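PDB 1J1I: meta cleavage compound hydrolase from Janthinobacterium, which hydrolyses a carbon-carbon bond of the ring-opened, meta-cleavage intermediate of carbazole degradation, most likely releasing anthranilate and a hydroxypentadienoate. Local coordinates for residues L31-G36 / N57-L62; G53-V58 / E269-A274. All coordinates share one frame; numbering follows the deposited sequence.

Contact 1: L31-G36 / N57-L62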
ATOM      1  N   LEU A  31      13.464  22.484  -5.996  1.00 22.77           N
ATOM      2  CA  LEU A  31      13.957  22.407  -4.630  1.00 22.80           C
ATOM      3  C   LEU A  31      14.792  21.135  -4.577  1.00 26.19           C
ATOM      4  O   LEU A  31      14.396  20.108  -5.129  1.00 27.08           O
ATOM      5  CB  LEU A  31      12.785  22.302  -3.650  1.00 26.23           C
ATOM      6  CG  LEU A  31      12.084  23.560  -3.127  1.00 30.40           C
ATOM      7  CD1 LEU A  31      12.072  24.665  -4.159  1.00 29.55           C
ATOM      8  CD2 LEU A  31      10.679  23.181  -2.697  1.00 28.69           C
ATOM      9  N   GLU A  32      15.945  21.193  -3.925  1.00 25.28           N
ATOM     10  CA  GLU A  32      16.797  20.017  -3.842  1.00 24.77           C
ATOM     11  C   GLU A  32      17.312  19.740  -2.438  1.00 25.79           C
ATOM     12  O   GLU A  32      17.616  20.661  -1.678  1.00 24.55           O
ATOM     13  CB  GLU A  32      17.972  20.151  -4.811  1.00 23.47           C
ATOM     14  CG  GLU A  32      19.038  19.088  -4.627  1.00 29.73           C
ATOM     15  CD  GLU A  32      20.083  19.119  -5.721  1.00 33.44           C
ATOM     16  OE1 GLU A  32      20.309  20.205  -6.296  1.00 32.57           O
ATOM     17  OE2 GLU A  32      20.684  18.062  -5.996  1.00 33.78           O
ATOM     18  N   ALA A  33      17.402  18.452  -2.117  1.00 25.09           N
ATOM     19  CA  ALA A  33      17.879  17.984  -0.821  1.00 28.16           C
ATOM     20  C   ALA A  33      18.232  16.506  -0.915  1.00 29.73           C
ATOM     21  O   ALA A  33      17.592  15.752  -1.650  1.00 28.84           O
ATOM     22  CB  ALA A  33      16.803  18.184   0.237  1.00 26.42           C
ATOM     23  N   GLY A  34      19.257  16.091  -0.180  1.00 27.25           N
ATOM     24  CA  GLY A  34      19.634  14.691  -0.187  1.00 29.23           C
ATOM     25  C   GLY A  34      20.654  14.241  -1.212  1.00 30.41           C
ATOM     26  O   GLY A  34      21.058  14.996  -2.094  1.00 32.42           O
ATOM     27  N   LYS A  35      21.056  12.981  -1.085  1.00 29.16           N
ATOM     28  CA  LYS A  35      22.043  12.372  -1.963  1.00 33.22           C
ATOM     29  C   LYS A  35      21.588  10.972  -2.337  1.00 31.24           C
ATOM     30  O   LYS A  35      20.793  10.359  -1.623  1.00 29.05           O
ATOM     31  CB  LYS A  35      23.389  12.280  -1.244  1.00 37.74           C
ATOM     32  CG  LYS A  35      24.042  13.617  -0.932  1.00 48.45           C
ATOM     33  CD  LYS A  35      25.032  13.493   0.223  1.00 53.11           C
ATOM     34  CE  LYS A  35      25.894  12.236   0.118  1.00 55.62           C
ATOM     35  NZ  LYS A  35      26.697  12.180  -1.134  1.00 62.11           N
ATOM     36  N   GLY A  36      22.106  10.466  -3.451  1.00 29.14           N
ATOM     37  CA  GLY A  36      21.744   9.134  -3.894  1.00 28.40           C
ATOM     38  C   GLY A  36      20.916   9.142  -5.165  1.00 27.57           C
ATOM     39  O   GLY A  36      20.999  10.076  -5.964  1.00 26.44           O
ATOM     40  N   ASN A  57       6.949  19.075   3.993  1.00 25.71           N
ATOM     41  CA  ASN A  57       7.145  18.048   5.010  1.00 31.18           C
ATOM     42  C   ASN A  57       7.535  16.665   4.506  1.00 30.62           C
ATOM     43  O   ASN A  57       7.830  15.776   5.303  1.00 30.41           O
ATOM     44  CB  ASN A  57       5.889  17.936   5.876  1.00 34.54           C
ATOM     45  CG  ASN A  57       5.562  19.231   6.585  1.00 38.14           C
ATOM     46  OD1 ASN A  57       6.431  19.841   7.210  1.00 39.78           O
ATOM     47  ND2 ASN A  57       4.307  19.661   6.492  1.00 36.97           N
ATOM     48  N   VAL A  58       7.540  16.477   3.191  1.00 26.34           N
ATOM     49  CA  VAL A  58       7.909  15.187   2.627  1.00 24.63           C
ATOM     50  C   VAL A  58       9.382  15.146   2.228  1.00 25.35           C
ATOM     51  O   VAL A  58      10.063  14.136   2.430  1.00 22.97           O
ATOM     52  CB  VAL A  58       7.027  14.847   1.397  1.00 24.07           C
ATOM     53  CG1 VAL A  58       7.558  13.607   0.694  1.00 25.23           C
ATOM     54  CG2 VAL A  58       5.584  14.612   1.845  1.00 28.05           C
ATOM     55  N   ILE A  59       9.879  16.255   1.686  1.00 26.73           N
ATOM     56  CA  ILE A  59      11.264  16.329   1.242  1.00 25.31           C
ATOM     57  C   ILE A  59      12.301  15.833   2.256  1.00 24.33           C
ATOM     58  O   ILE A  59      13.137  15.003   1.914  1.00 21.15           O
ATOM     59  CB  ILE A  59      11.635  17.765   0.798  1.00 23.29           C
ATOM     60  CG1 ILE A  59      10.781  18.172  -0.403  1.00 24.43           C
ATOM     61  CG2 ILE A  59      13.112  17.832   0.410  1.00 27.11           C
ATOM     62  CD1 ILE A  59      10.902  19.638  -0.778  1.00 26.03           C
ATOM     63  N   PRO A  60      12.245  16.313   3.518  1.00 29.10           N
ATOM     64  CA  PRO A  60      13.200  15.901   4.555  1.00 28.92           C
ATOM     65  C   PRO A  60      13.264  14.394   4.736  1.00 27.93           C
ATOM     66  O   PRO A  60      14.340  13.808   4.845  1.00 29.62           O
ATOM     67  CB  PRO A  60      12.661  16.594   5.810  1.00 31.88           C
ATOM     68  CG  PRO A  60      11.994  17.823   5.248  1.00 35.39           C
ATOM     69  CD  PRO A  60      11.219  17.181   4.116  1.00 30.58           C
ATOM     70  N   ILE A  61      12.095  13.773   4.773  1.00 26.34           N
ATOM     71  CA  ILE A  61      12.011  12.336   4.962  1.00 24.18           C
ATOM     72  C   ILE A  61      12.644  11.579   3.799  1.00 23.36           C
ATOM     73  O   ILE A  61      13.482  10.696   3.997  1.00 25.84           O
ATOM     74  CB  ILE A  61      10.540  11.894   5.120  1.00 23.26           C
ATOM     75  CG1 ILE A  61       9.895  12.651   6.286  1.00 29.24           C
ATOM     76  CG2 ILE A  61      10.470  10.399   5.356  1.00 27.86           C
ATOM     77  CD1 ILE A  61       8.394  12.447   6.407  1.00 25.14           C
ATOM     78  N   LEU A  62      12.249  11.928   2.582  1.00 23.76           N
ATOM     79  CA  LEU A  62      12.786  11.256   1.410  1.00 23.31           C
ATOM     80  C   LEU A  62      14.282  11.527   1.241  1.00 20.85           C
ATOM     81  O   LEU A  62      15.044  10.640   0.854  1.00 23.23           O
ATOM     82  CB  LEU A  62      12.016  11.694   0.158  1.00 23.12           C
ATOM     83  CG  LEU A  62      10.520  11.358   0.165  1.00 24.57           C
ATOM     84  CD1 LEU A  62       9.870  11.866  -1.108  1.00 26.49           C
ATOM     85  CD2 LEU A  62      10.334   9.850   0.294  1.00 32.82           C
TER

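Contact 2: G53-V58 / E269-A274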
ATOM      1  N   GLY A  53       4.932  24.348  -1.091  1.00 24.70           N
ATOM      2  CA  GLY A  53       3.672  24.076  -0.419  1.00 22.48           C
ATOM      3  C   GLY A  53       3.228  22.625  -0.524  1.00 26.59           C
ATOM      4  O   GLY A  53       2.603  22.089   0.392  1.00 22.62           O
ATOM      5  N   ASN A  54       3.547  21.978  -1.637  1.00 23.32           N
ATOM      6  CA  ASN A  54       3.161  20.586  -1.826  1.00 26.50           C
ATOM      7  C   ASN A  54       4.061  19.571  -1.124  1.00 24.50           C
ATOM      8  O   ASN A  54       3.579  18.566  -0.612  1.00 25.27           O
ATOM      9  CB  ASN A  54       3.139  20.224  -3.321  1.00 25.27           C
ATOM     10  CG  ASN A  54       1.770  20.410  -3.959  1.00 23.15           C
ATOM     11  OD1 ASN A  54       1.350  19.603  -4.783  1.00 24.79           O
ATOM     12  ND2 ASN A  54       1.079  21.478  -3.592  1.00 27.16           N
ATOM     13  N   TRP A  55       5.363  19.836  -1.079  1.00 22.08           N
ATOM     14  CA  TRP A  55       6.288  18.855  -0.526  1.00 24.91           C
ATOM     15  C   TRP A  55       7.117  19.200   0.699  1.00 22.42           C
ATOM     16  O   TRP A  55       7.970  18.407   1.110  1.00 24.26           O
ATOM     17  CB  TRP A  55       7.227  18.406  -1.645  1.00 18.50           C
ATOM     18  CG  TRP A  55       6.496  18.032  -2.909  1.00 23.08           C
ATOM     19  CD1 TRP A  55       6.386  18.776  -4.050  1.00 22.57           C
ATOM     20  CD2 TRP A  55       5.790  16.813  -3.155  1.00 21.96           C
ATOM     21  NE1 TRP A  55       5.657  18.090  -4.996  1.00 21.46           N
ATOM     22  CE2 TRP A  55       5.280  16.884  -4.472  1.00 22.48           C
ATOM     23  CE3 TRP A  55       5.536  15.664  -2.390  1.00 21.99           C
ATOM     24  CZ2 TRP A  55       4.537  15.841  -5.044  1.00 22.60           C
ATOM     25  CZ3 TRP A  55       4.797  14.629  -2.960  1.00 19.57           C
ATOM     26  CH2 TRP A  55       4.306  14.729  -4.275  1.00 21.42           C
ATOM     27  N   ARG A  56       6.867  20.365   1.284  1.00 25.30           N
ATOM     28  CA  ARG A  56       7.613  20.831   2.447  1.00 26.35           C
ATOM     29  C   ARG A  56       7.966  19.751   3.471  1.00 26.04           C
ATOM     30  O   ARG A  56       9.141  19.536   3.774  1.00 25.15           O
ATOM     31  CB  ARG A  56       6.831  21.948   3.141  1.00 29.52           C
ATOM     32  CG  ARG A  56       7.690  22.885   3.965  1.00 39.08           C
ATOM     33  CD  ARG A  56       7.020  24.245   4.081  1.00 44.69           C
ATOM     34  NE  ARG A  56       7.983  25.304   4.368  1.00 53.61           N
ATOM     35  CZ  ARG A  56       7.729  26.603   4.239  1.00 57.56           C
ATOM     36  NH1 ARG A  56       6.535  27.012   3.825  1.00 57.05           N
ATOM     37  NH2 ARG A  56       8.671  27.495   4.518  1.00 59.94           N
ATOM     38  N   ASN A  57       6.949  19.075   3.993  1.00 25.71           N
ATOM     39  CA  ASN A  57       7.145  18.048   5.010  1.00 31.18           C
ATOM     40  C   ASN A  57       7.535  16.665   4.506  1.00 30.62           C
ATOM     41  O   ASN A  57       7.830  15.776   5.303  1.00 30.41           O
ATOM     42  CB  ASN A  57       5.889  17.936   5.876  1.00 34.54           C
ATOM     43  CG  ASN A  57       5.562  19.231   6.585  1.00 38.14           C
ATOM     44  OD1 ASN A  57       6.431  19.841   7.210  1.00 39.78           O
ATOM     45  ND2 ASN A  57       4.307  19.661   6.492  1.00 36.97           N
ATOM     46  N   VAL A  58       7.540  16.477   3.191  1.00 26.34           N
ATOM     47  CA  VAL A  58       7.909  15.187   2.627  1.00 24.63           C
ATOM     48  C   VAL A  58       9.382  15.146   2.228  1.00 25.35           C
ATOM     49  O   VAL A  58      10.063  14.136   2.430  1.00 22.97           O
ATOM     50  CB  VAL A  58       7.027  14.847   1.397  1.00 24.07           C
ATOM     51  CG1 VAL A  58       7.558  13.607   0.694  1.00 25.23           C
ATOM     52  CG2 VAL A  58       5.584  14.612   1.845  1.00 28.05           C
ATOM     53  N   GLU A 269       4.083  11.905   6.749  1.00 19.62           N
ATOM     54  CA  GLU A 269       4.874  10.768   7.216  1.00 26.94           C
ATOM     55  C   GLU A 269       4.403   9.466   6.576  1.00 26.44           C
ATOM     56  O   GLU A 269       5.211   8.640   6.138  1.00 24.05           O
ATOM     57  CB  GLU A 269       4.785  10.651   8.736  1.00 32.12           C
ATOM     58  CG  GLU A 269       5.505  11.761   9.481  1.00 41.52           C
ATOM     59  CD  GLU A 269       6.725  11.255  10.231  1.00 53.71           C
ATOM     60  OE1 GLU A 269       6.555  10.462  11.185  1.00 56.40           O
ATOM     61  OE2 GLU A 269       7.855  11.648   9.865  1.00 56.74           O
ATOM     62  N   ASP A 270       3.089   9.288   6.535  1.00 26.38           N
ATOM     63  CA  ASP A 270       2.501   8.092   5.953  1.00 21.32           C
ATOM     64  C   ASP A 270       2.887   8.006   4.477  1.00 21.60           C
ATOM     65  O   ASP A 270       3.400   6.989   4.018  1.00 23.60           O
ATOM     66  CB  ASP A 270       0.975   8.133   6.109  1.00 19.53           C
ATOM     67  CG  ASP A 270       0.300   6.851   5.636  1.00 23.38           C
ATOM     68  OD1 ASP A 270      -0.929   6.718   5.814  1.00 24.78           O
ATOM     69  OD2 ASP A 270       0.997   5.979   5.084  1.00 26.81           O
ATOM     70  N   PHE A 271       2.654   9.083   3.737  1.00 23.76           N
ATOM     71  CA  PHE A 271       2.980   9.096   2.319  1.00 21.56           C
ATOM     72  C   PHE A 271       4.465   8.887   2.028  1.00 22.28           C
ATOM     73  O   PHE A 271       4.823   8.109   1.141  1.00 21.53           O
ATOM     74  CB  PHE A 271       2.549  10.412   1.671  1.00 21.62           C
ATOM     75  CG  PHE A 271       2.962  10.519   0.237  1.00 21.61           C
ATOM     76  CD1 PHE A 271       2.194   9.931  -0.768  1.00 25.04           C
ATOM     77  CD2 PHE A 271       4.165  11.127  -0.107  1.00 19.60           C
ATOM     78  CE1 PHE A 271       2.625   9.939  -2.092  1.00 27.52           C
ATOM     79  CE2 PHE A 271       4.603  11.139  -1.427  1.00 21.16           C
ATOM     80  CZ  PHE A 271       3.830  10.543  -2.421  1.00 22.37           C
ATOM     81  N   ALA A 272       5.318   9.602   2.757  1.00 19.59           N
ATOM     82  CA  ALA A 272       6.759   9.513   2.564  1.00 22.42           C
ATOM     83  C   ALA A 272       7.285   8.108   2.803  1.00 23.45           C
ATOM     84  O   ALA A 272       8.125   7.617   2.052  1.00 20.84           O
ATOM     85  CB  ALA A 272       7.477  10.502   3.488  1.00 21.46           C
ATOM     86  N   ASN A 273       6.796   7.472   3.861  1.00 28.40           N
ATOM     87  CA  ASN A 273       7.222   6.122   4.197  1.00 26.15           C
ATOM     88  C   ASN A 273       6.758   5.109   3.165  1.00 21.77           C
ATOM     89  O   ASN A 273       7.501   4.201   2.806  1.00 21.31           O
ATOM     90  CB  ASN A 273       6.706   5.737   5.585  1.00 27.19           C
ATOM     91  CG  ASN A 273       7.672   6.124   6.687  1.00 37.18           C
ATOM     92  OD1 ASN A 273       8.198   7.237   6.710  1.00 40.51           O
ATOM     93  ND2 ASN A 273       7.907   5.204   7.613  1.00 52.23           N
ATOM     94  N   ALA A 274       5.529   5.265   2.688  1.00 20.61           N
ATOM     95  CA  ALA A 274       4.991   4.357   1.684  1.00 21.33           C
ATOM     96  C   ALA A 274       5.823   4.486   0.408  1.00 27.53           C
ATOM     97  O   ALA A 274       6.074   3.496  -0.293  1.00 23.37           O
ATOM     98  CB  ALA A 274       3.533   4.698   1.397  1.00 21.38           C
TER

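Contact 1: L31-G36 / N57-L62
I59 meets L31 and A33 with its two branches, and these two touches make the contact. L31 and A33 lie two residues apart near the end of strand 26-33, and both point their CB toward the short helix 59-62. The tighter touch is at A33, where CB lies 3.7 Å from the CG2 methyl of I59. The other branch of I59 runs through CG1 to CD1, which stops 4.0 Å from CD2 of L31. The side chains of L31 and I59 cross at about a right angle and touch at these end methyls. In I59, CG2 stands anti to the backbone N while CG1 lies beside it (chi1 -63°), and the two branches reach different residues of the strand. The other side is looser. E32 points away from the helix and pairs with R67 in a salt bridge. Past A33 the chain turns into a loop, where K35 and G36 are exposed and touch nothing of 57-62. Y16 packs on L31, A33 and I59, and V68 of the adjacent strand 67-71 also touches I59. Helix 59-62 thus packs on one face of the alpha/beta hydrolase sheet, near its antiparallel end. The contact is purely apolar, with 123 Å² buried in all. It therefore depends on the fit of methyl groups, and no polar bond ties these two segments together.

Contact 2: G53-V58 / E269-A274
This is a buried, wholly apolar contact between the end of helix 51-55, with the turn after it, and the C-terminal helix 268-281. One touch is between W55 and F271. CZ3, on the six-membered ring of W55, lies 3.8 Å from CE2 of F271. The phenyl atom comes in at the edge of the indole, near its plane, and the two side chains meet at a slant. F271 holds CG anti to its backbone N (chi1 175°), which carries the ring out from its helix toward W55. CB of N54 lies above one face of the indole toward its rim, 3.6 Å from the plane. V58 makes the other touches. Its CG1 is 4.2 Å from CB of A272, and its CG2 is 4.2 Å from CD2 of F271. The backbones come nearest here, with the CA atoms of V58 and A272 5.8 Å apart. M264 of helix 263-266 touches W55, V58 and F271, and M137 touches both aromatic residues. On another side of helix 268-281, D270 OD1 is hydrogen-bonded to NE1 of W252 of the second subunit. The W55 side chain lies near, without touching, the probable nucleophile S114, about 8 Å from its side chain. The contact sits in the layer of helices on one face of the central sheet, where the chain after strand 38-42 meets the C-terminal helix, as in alpha/beta hydrolases.

In the fold
The two contacts share N57 and V58, and their centres are 10 Å apart. Helix 51-55 is followed, after a short turn, by helix 59-62, so this piece of chain meets strand 26-33 through I59 in contact 1 and helix 268-281 through V58 and W55 in contact 2. I61 adds a further bridge: its CG2 packs 3.5 Å from CB of A272. L62 joins in, with CD2 3.6 Å from the backbone O of A272. Contact 1 lies away from the probable catalytic residues. Contact 2 is nearer to them: the side chain of F271 is about 11 Å from that of D233, the probable acid of the triad with S114 and H261.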